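Side-chain contacts in nitrate transport protein (Parabacteroides distasonis, PDB 3HN0), which probably serves as the substrate-binding component of an ABC importer, possibly one that takes up nitrate or a related small solute: residues Y114-R118 with Q119-Y123; Q137-A141 with G142-R146; H219-E223 with H224-A228. One frame throughout, in Å; residues are numbered along the deposited sequence. Where two conformers were deposited one is given.

Interaction 1: Y114-R118 with Q119-Y123; sequences YYLGR and QRLDY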
loop_
_atom_site.group_PDB
_atom_site.type_symbol
_atom_site.label_atom_id
_atom_site.label_comp_id
_atom_site.label_asym_id
_atom_site.label_seq_id
_atom_site.Cartn_x
_atom_site.Cartn_y
_atom_site.Cartn_z
ATOM N N TYR A 114 -16.195 2.688 5.119
ATOM C CA TYR A 114 -15.171 1.811 5.658
ATOM C C TYR A 114 -14.114 2.576 6.460
ATOM O O TYR A 114 -13.682 2.165 7.567
ATOM C CB TYR A 114 -14.523 1.026 4.512
ATOM C CG TYR A 114 -13.300 0.271 4.960
ATOM C CD1 TYR A 114 -13.422 -0.863 5.756
ATOM C CD2 TYR A 114 -11.991 0.684 4.587
ATOM C CE1 TYR A 114 -12.320 -1.558 6.190
ATOM C CE2 TYR A 114 -10.866 -0.025 5.037
ATOM C CZ TYR A 114 -11.051 -1.149 5.839
ATOM O OH TYR A 114 -9.977 -1.884 6.299
ATOM N N TYR A 115 -13.647 3.672 5.859
ATOM C CA TYR A 115 -12.645 4.525 6.483
ATOM C C TYR A 115 -13.147 5.090 7.818
ATOM O O TYR A 115 -12.443 5.042 8.793
ATOM C CB TYR A 115 -12.260 5.691 5.537
ATOM C CG TYR A 115 -11.335 6.674 6.194
ATOM C CD1 TYR A 115 -9.979 6.424 6.259
ATOM C CD2 TYR A 115 -11.824 7.838 6.777
ATOM C CE1 TYR A 115 -9.115 7.321 6.901
ATOM C CE2 TYR A 115 -10.950 8.735 7.413
ATOM C CZ TYR A 115 -9.615 8.451 7.451
ATOM O OH TYR A 115 -8.735 9.294 8.071
ATOM N N LEU A 116 -14.365 5.577 7.846
ATOM C CA LEU A 116 -14.907 6.165 9.074
ATOM C C LEU A 116 -15.011 5.103 10.164
ATOM O O LEU A 116 -14.626 5.344 11.305
ATOM C CB LEU A 116 -16.239 6.829 8.813
ATOM C CG LEU A 116 -16.226 8.079 7.904
ATOM C CD1 LEU A 116 -17.683 8.539 7.630
ATOM C CD2 LEU A 116 -15.386 9.222 8.461
ATOM N N GLY A 117 -15.482 3.913 9.806
ATOM C CA GLY A 117 -15.518 2.800 10.777
ATOM C C GLY A 117 -14.152 2.400 11.310
ATOM O O GLY A 117 -13.948 2.241 12.522
ATOM N N ARG A 118 -13.204 2.217 10.401
ATOM C CA ARG A 118 -11.834 1.844 10.746
ATOM C C ARG A 118 -11.173 2.887 11.677
ATOM O O ARG A 118 -10.447 2.548 12.610
ATOM C CB ARG A 118 -11.023 1.719 9.433
ATOM C CG ARG A 118 -9.520 1.629 9.572
ATOM C CD ARG A 118 -8.818 1.685 8.192
ATOM N NE ARG A 118 -7.804 2.748 8.135
ATOM C CZ ARG A 118 -7.049 3.029 7.076
ATOM N NH1 ARG A 118 -7.152 2.317 5.967
ATOM N NH2 ARG A 118 -6.169 4.022 7.132
ATOM N N GLN A 119 -11.414 4.158 11.401
ATOM C CA GLN A 119 -10.786 5.225 12.178
ATOM C C GLN A 119 -11.609 5.614 13.391
ATOM O O GLN A 119 -11.187 6.488 14.155
ATOM C CB GLN A 119 -10.582 6.445 11.305
ATOM C CG GLN A 119 -9.661 6.167 10.156
ATOM C CD GLN A 119 -8.272 5.835 10.628
ATOM O OE1 GLN A 119 -7.795 4.719 10.441
ATOM N NE2 GLN A 119 -7.616 6.800 11.250
ATOM N N ARG A 120 -12.782 5.018 13.549
ATOM C CA ARG A 120 -13.670 5.361 14.700
ATOM C C ARG A 120 -14.102 6.833 14.701
ATOM O O ARG A 120 -14.090 7.517 15.737
ATOM C CB ARG A 120 -13.008 4.965 16.039
ATOM C CG ARG A 120 -12.532 3.501 16.045
ATOM C CD ARG A 120 -11.698 3.121 17.283
ATOM N NE ARG A 120 -12.433 3.281 18.544
ATOM C CZ ARG A 120 -13.387 2.458 18.986
ATOM N NH1 ARG A 120 -13.762 1.385 18.276
ATOM N NH2 ARG A 120 -13.983 2.718 20.148
ATOM N N LEU A 121 -14.514 7.295 13.529
ATOM C CA LEU A 121 -15.058 8.618 13.327
ATOM C C LEU A 121 -16.486 8.306 12.908
ATOM O O LEU A 121 -16.722 7.273 12.335
ATOM C CB LEU A 121 -14.277 9.304 12.203
ATOM C CG LEU A 121 -12.763 9.510 12.377
ATOM C CD1 LEU A 121 -12.083 9.785 10.997
ATOM C CD2 LEU A 121 -12.520 10.642 13.394
ATOM N N ASP A 122 -17.449 9.169 13.173
ATOM C CA ASP A 122 -18.816 8.825 12.750
ATOM C C ASP A 122 -19.564 10.016 12.173
ATOM O O ASP A 122 -20.751 10.197 12.447
ATOM C CB ASP A 122 -19.607 8.199 13.907
ATOM C CG ASP A 122 -19.295 6.709 14.113
ATOM O OD1 ASP A 122 -18.795 6.042 13.189
ATOM O OD2 ASP A 122 -19.567 6.201 15.217
ATOM N N TYR A 123 -18.872 10.782 11.326
ATOM C CA TYR A 123 -19.402 11.996 10.754
ATOM C C TYR A 123 -20.713 11.682 10.041
ATOM O O TYR A 123 -20.804 10.657 9.351
ATOM C CB TYR A 123 -18.436 12.600 9.735
ATOM C CG TYR A 123 -17.049 12.868 10.247
ATOM C CD1 TYR A 123 -16.831 13.375 11.528
ATOM C CD2 TYR A 123 -15.953 12.637 9.442
ATOM C CE1 TYR A 123 -15.543 13.626 11.982
ATOM C CE2 TYR A 123 -14.676 12.889 9.866
ATOM C CZ TYR A 123 -14.469 13.379 11.144
ATOM O OH TYR A 123 -13.194 13.612 11.568
#
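Q119 lays its aliphatic CG over one face of the Y115 ring, a CH-pi contact in which CG stands 3.7 Å from the ring centroid. The touch is shifted toward the CE1 and CZ side of the ring, and the amide plane lies only 17° from the ring plane. The bend in the Q119 chain at chi2 (-64°) turns the amide toward R118, with OE1 on the arginine side. There R118 NE donates to Q119 OE1 at 3.0 Å, a nearly straight bond that leaves OE1 at the edge of the guanidinium and in its plane, while the guanidinium and amide planes stand 77° apart. The glutamine is thus held at two points, its methylene on a ring and its carbonyl oxygen on an arginine. Further along, L121 CD1 meets Y115 CE2 at 3.9 Å. L116 CD2 is shared between L121 CB and Y123 CD2, the latter at 3.6 Å, with both side chains crossing that of L116 at roughly right angles.

What positions these groups is the end of the helix. Q119 N still bonds back to Y115 O, but R120 turns to positive phi, and L121 N reaches L116 O at 3.0 Å while R120 N bonds to G117 O: a Schellman motif. The reversal brings L121 and Y123 back against L116, an apolar contact across the C-terminal turn.

Outside the turn, R118 NH1 makes a weak hydrogen bond to L173 O, and Q119 packs on E134 of the second subunit. The whole lies at the surface, where helix 107-119 gives way to the loop before strand 125-126, with L116 and Y123 both resting on L99 of strand 99-100 and Y115 on L170.

Interaction 2: Q137-A141 with G142-R146; sequences QGILA and GKVNR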
loop_
_atom_site.group_PDB
_atom_site.type_symbol
_atom_site.label_atom_id
_atom_site.label_comp_id
_atom_site.label_asym_id
_atom_site.label_seq_id
_atom_site.Cartn_x
_atom_site.Cartn_y
_atom_site.Cartn_z
ATOM N N GLN A 137 -18.806 22.292 -6.260
ATOM C CA GLN A 137 -19.558 23.521 -6.273
ATOM C C GLN A 137 -20.128 23.832 -4.877
ATOM O O GLN A 137 -20.146 24.986 -4.457
ATOM C CB GLN A 137 -20.659 23.372 -7.335
ATOM C CG GLN A 137 -21.539 24.499 -7.410
ATOM C CD GLN A 137 -20.756 25.717 -7.656
ATOM O OE1 GLN A 137 -19.785 25.684 -8.430
ATOM N NE2 GLN A 137 -21.098 26.793 -6.951
ATOM N N GLY A 138 -20.658 22.819 -4.180
ATOM C CA GLY A 138 -21.164 22.972 -2.828
ATOM C C GLY A 138 -20.087 23.485 -1.879
ATOM O O GLY A 138 -20.354 24.307 -1.025
ATOM N N ILE A 139 -18.862 23.029 -2.060
ATOM C CA ILE A 139 -17.763 23.531 -1.216
ATOM C C ILE A 139 -17.562 25.038 -1.495
ATOM O O ILE A 139 -17.566 25.863 -0.582
ATOM C CB ILE A 139 -16.426 22.772 -1.492
ATOM C CG1 ILE A 139 -16.520 21.331 -1.036
ATOM C CG2 ILE A 139 -15.236 23.527 -0.790
ATOM C CD1 ILE A 139 -15.342 20.423 -1.421
ATOM N N LEU A 140 -17.468 25.367 -2.780
ATOM C CA LEU A 140 -17.196 26.725 -3.199
ATOM C C LEU A 140 -18.324 27.716 -2.873
ATOM O O LEU A 140 -18.074 28.877 -2.606
ATOM C CB LEU A 140 -16.820 26.765 -4.692
ATOM C CG LEU A 140 -15.602 25.917 -5.021
ATOM C CD1 LEU A 140 -15.211 26.104 -6.487
ATOM C CD2 LEU A 140 -14.446 26.293 -4.069
ATOM N N ALA A 141 -19.555 27.221 -2.825
ATOM C CA ALA A 141 -20.695 28.048 -2.496
ATOM C C ALA A 141 -20.872 28.217 -0.991
ATOM O O ALA A 141 -21.648 29.009 -0.577
ATOM C CB ALA A 141 -21.947 27.452 -3.092
ATOM N N GLY A 142 -20.153 27.421 -0.195
ATOM C CA GLY A 142 -20.240 27.523 1.271
ATOM C C GLY A 142 -21.129 26.519 1.985
ATOM O O GLY A 142 -21.274 26.597 3.198
ATOM N N LYS A 143 -21.723 25.596 1.248
ATOM C CA LYS A 143 -22.644 24.597 1.775
ATOM C C LYS A 143 -21.863 23.418 2.384
ATOM O O LYS A 143 -22.298 22.833 3.362
ATOM C CB LYS A 143 -23.536 24.080 0.633
ATOM C CG LYS A 143 -24.626 23.053 1.016
ATOM C CD LYS A 143 -25.717 23.665 1.863
ATOM C CE LYS A 143 -26.973 22.793 1.895
ATOM N NZ LYS A 143 -28.169 23.550 2.333
ATOM N N VAL A 144 -20.715 23.091 1.798
ATOM C CA VAL A 144 -19.975 21.874 2.134
ATOM C C VAL A 144 -18.642 22.228 2.807
ATOM O O VAL A 144 -17.811 22.915 2.217
ATOM C CB VAL A 144 -19.732 21.063 0.861
ATOM C CG1 VAL A 144 -18.838 19.795 1.158
ATOM C CG2 VAL A 144 -21.048 20.668 0.190
ATOM N N ASN A 145 -18.425 21.746 4.032
ATOM C CA ASN A 145 -17.187 21.967 4.769
ATOM C C ASN A 145 -16.348 20.688 4.886
ATOM O O ASN A 145 -15.226 20.718 5.346
ATOM C CB ASN A 145 -17.519 22.497 6.174
ATOM C CG ASN A 145 -18.254 23.844 6.136
ATOM O OD1 ASN A 145 -17.922 24.723 5.337
ATOM N ND2 ASN A 145 -19.243 24.002 6.995
ATOM N N ARG A 146 -16.916 19.559 4.513
ATOM C CA ARG A 146 -16.179 18.308 4.621
ATOM C C ARG A 146 -16.739 17.411 3.539
ATOM O O ARG A 146 -17.959 17.338 3.382
ATOM C CB ARG A 146 -16.363 17.801 6.061
ATOM C CG ARG A 146 -16.035 16.389 6.398
ATOM C CD ARG A 146 -16.452 16.107 7.881
ATOM N NE ARG A 146 -15.448 16.562 8.828
ATOM C CZ ARG A 146 -15.627 16.643 10.149
ATOM N NH1 ARG A 146 -16.786 16.318 10.699
ATOM N NH2 ARG A 146 -14.635 17.046 10.926
#
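I139 and V144 meet through one branch each, CG1 against CG1 at 3.5 Å, with the two side chains set obliquely to one another. In V144 the touching methyl is the one anti to the backbone N (chi1 176°), which carries it to the isoleucine; the other methyl lies beside the main chain of G138, with V144 CG2 3.6 Å from G138 C. The valine therefore sits against G138 and I139, one branch on a side chain and one on bare backbone. G138 makes this possible: a beta carbon there would run into V144 CG2, and without one the valine can settle directly against the helix. The two residues also meet through backbone, since I139 CA points its hydrogen at V144 O in a CA-H...O contact of 3.5 Å.

The reversal that turns V144 back in this way is a Schellman motif closing helix 132-141. G142 adopts a phi of 99°, at which a side chain would be jammed against A141 O, and its N bonds to I139 O at 3.0 Å. G138 O is the main acceptor: K143 N approaches it at 2.9 Å with little tilt from the carbonyl plane, whereas V144 N comes from well above that plane at 3.1 Å, and G142 N adds a weak third bond. K143 brings only CB near G138 O, at 3.6 Å, before the rest of its chain leads away from the turn.

Around this cap, I139 packs on A147 and L149 of strand 146-149, so the helix end leans on the strand that its own loop leads into. V144 touches F129 and, with K143, Y100 of strand 99-100. At the far end of the segment the R146 guanidinium forms a salt bridge with E90 through NE.

Interaction 3: H219-E223 with H224-A228; sequences HSLEE and HGIFA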
loop_
_atom_site.group_PDB
_atom_site.type_symbol
_atom_site.label_atom_id
_atom_site.label_comp_id
_atom_site.label_asym_id
_atom_site.label_seq_id
_atom_site.Cartn_x
_atom_site.Cartn_y
_atom_site.Cartn_z
ATOM N N HIS A 219 -0.330 18.993 -20.401
ATOM C CA HIS A 219 -0.360 19.779 -21.607
ATOM C C HIS A 219 -1.101 19.034 -22.700
ATOM O O HIS A 219 -1.949 19.601 -23.377
ATOM C CB HIS A 219 1.085 20.092 -22.049
ATOM C CG HIS A 219 1.174 21.091 -23.153
ATOM N ND1 HIS A 219 1.054 22.445 -22.926
ATOM C CD2 HIS A 219 1.392 20.946 -24.480
ATOM C CE1 HIS A 219 1.169 23.089 -24.070
ATOM N NE2 HIS A 219 1.368 22.205 -25.029
ATOM N N SER A 220 -0.764 17.765 -22.885
ATOM C CA SER A 220 -1.425 16.972 -23.931
ATOM C C SER A 220 -2.906 16.757 -23.652
ATOM O O SER A 220 -3.734 16.862 -24.544
ATOM C CB SER A 220 -0.721 15.632 -24.155
ATOM O OG SER A 220 -1.347 14.981 -25.224
ATOM N N LEU A 221 -3.264 16.460 -22.405
ATOM C CA LEU A 221 -4.658 16.318 -22.060
ATOM C C LEU A 221 -5.455 17.596 -22.319
ATOM O O LEU A 221 -6.580 17.543 -22.781
ATOM C CB LEU A 221 -4.815 15.870 -20.614
ATOM C CG LEU A 221 -4.362 14.418 -20.341
ATOM C CD1 LEU A 221 -4.019 14.374 -18.860
ATOM C CD2 LEU A 221 -5.441 13.342 -20.732
ATOM N N GLU A 222 -4.835 18.730 -22.020
ATOM C CA GLU A 222 -5.479 20.027 -22.248
ATOM C C GLU A 222 -5.670 20.265 -23.747
ATOM O O GLU A 222 -6.767 20.626 -24.165
ATOM C CB GLU A 222 -4.663 21.129 -21.627
ATOM C CG GLU A 222 -4.795 21.167 -20.116
ATOM C CD GLU A 222 -3.787 22.081 -19.435
ATOM O OE1 GLU A 222 -2.849 22.591 -20.101
ATOM O OE2 GLU A 222 -3.923 22.294 -18.209
ATOM N N GLU A 223 -4.629 20.020 -24.543
ATOM C CA GLU A 223 -4.763 20.186 -25.994
ATOM C C GLU A 223 -5.864 19.341 -26.601
ATOM O O GLU A 223 -6.512 19.768 -27.562
ATOM C CB GLU A 223 -3.422 19.933 -26.711
ATOM C CG GLU A 223 -2.431 21.061 -26.406
ATOM C CD GLU A 223 -1.140 20.971 -27.180
ATOM O OE1 GLU A 223 -0.816 19.881 -27.711
ATOM O OE2 GLU A 223 -0.443 21.998 -27.294
ATOM N N HIS A 224 -6.043 18.142 -26.072
ATOM C CA HIS A 224 -7.082 17.198 -26.541
ATOM C C HIS A 224 -8.443 17.440 -25.928
ATOM O O HIS A 224 -9.365 16.667 -26.172
ATOM C CB HIS A 224 -6.665 15.720 -26.329
ATOM C CG HIS A 224 -5.588 15.267 -27.270
ATOM N ND1 HIS A 224 -4.256 15.531 -27.048
ATOM C CD2 HIS A 224 -5.649 14.575 -28.435
ATOM C CE1 HIS A 224 -3.539 15.046 -28.057
ATOM N NE2 HIS A 224 -4.363 14.461 -28.910
ATOM N N GLY A 225 -8.574 18.509 -25.152
ATOM C CA GLY A 225 -9.831 18.906 -24.515
ATOM C C GLY A 225 -10.382 17.991 -23.421
ATOM O O GLY A 225 -11.579 18.013 -23.140
ATOM N N ILE A 226 -9.525 17.195 -22.785
ATOM C CA ILE A 226 -9.984 16.215 -21.847
ATOM C C ILE A 226 -10.242 16.913 -20.526
ATOM O O ILE A 226 -11.205 16.615 -19.841
ATOM C CB ILE A 226 -8.945 15.072 -21.646
ATOM C CG1 ILE A 226 -8.529 14.423 -22.997
ATOM C CG2 ILE A 226 -9.474 14.022 -20.654
ATOM C CD1 ILE A 226 -9.682 13.938 -23.763
ATOM N N PHE A 227 -9.343 17.817 -20.144
ATOM C CA PHE A 227 -9.538 18.627 -18.944
ATOM C C PHE A 227 -9.327 20.085 -19.301
ATOM O O PHE A 227 -8.608 20.428 -20.252
ATOM C CB PHE A 227 -8.536 18.244 -17.853
ATOM C CG PHE A 227 -8.680 16.818 -17.360
ATOM C CD1 PHE A 227 -9.747 16.462 -16.586
ATOM C CD2 PHE A 227 -7.753 15.856 -17.723
ATOM C CE1 PHE A 227 -9.894 15.119 -16.155
ATOM C CE2 PHE A 227 -7.858 14.526 -17.284
ATOM C CZ PHE A 227 -8.943 14.175 -16.498
ATOM N N ALA A 228 -9.972 20.953 -18.533
ATOM C CA ALA A 228 -9.817 22.382 -18.710
ATOM C C ALA A 228 -8.403 22.809 -18.376
ATOM O O ALA A 228 -7.706 22.181 -17.547
ATOM C CB ALA A 228 -10.835 23.160 -17.814
HETATM O O HOH W 1 -5.572 20.506 -16.778
HETATM O O HOH W 2 -8.545 21.940 -22.473
#
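A Schellman motif ends helix 214-223, and H224 closes it with its ring as well as its backbone. Both H224 N and H224 ND1 donate to S220 O, at 3.1 Å and 2.9 Å, approaching from opposite faces of the carbonyl plane. The oxygen lies at the ring edge, in the plane of the imidazole, so the two bonds fix the rotation of the histidine. The hydroxyl of S220 has its own partner in E25.

G225 takes positive phi (67°); its N donates to E222 O at 3.0 Å, and I226 N bonds to L221 O with an N-H...O angle of 164°. The turn folds I226 and F227 back onto L221: L221 CD2 meets I226 CG1 at 4.0 Å, while L221 CB lies at the edge of the F227 ring, 4.1 Å from F227 CD2. Replacing L221 with an alanine would probably leave I226 without its apolar partner across the turn and the F227 ring less firmly backed.

Two waters bridge the other side. One donates to E222 O and F227 O; the second joins E222 OE2 to A228 O, and the same carboxylate oxygen accepts from the backbone N of G230.

L221 packs on I18 and A21, I226 on V17 and L24, and F227 on V17 and I18, tying the helix end to helices 16-19 and 21-25. The positive-phi glycine, the paired backbone bonds and the apolar contact between L221 and I226 across them are the hallmarks of a Schellman C-cap.

In the fold
All three contacts are Schellman helix ends, but they cap different helices and vary in burial. Interaction 1 lies at the surface, while interactions 2 and 3 are partly buried. Positive phi falls on an arginine in interaction 1 and on glycine in the other two. Interaction 1 adds an arginine-glutamine bond and a ring face, interaction 2 relies on aliphatic branches and backbone, and interaction 3 brings in a histidine and bridging waters. Interactions 1 and 2 meet through a cation-pi pair, Y123 with R146, and both rest on strand 99-100. Interaction 3 stands apart, its centre about 37 Å from that of interaction 1, across the chain's centre, and packs on helices 16-19 and 21-25.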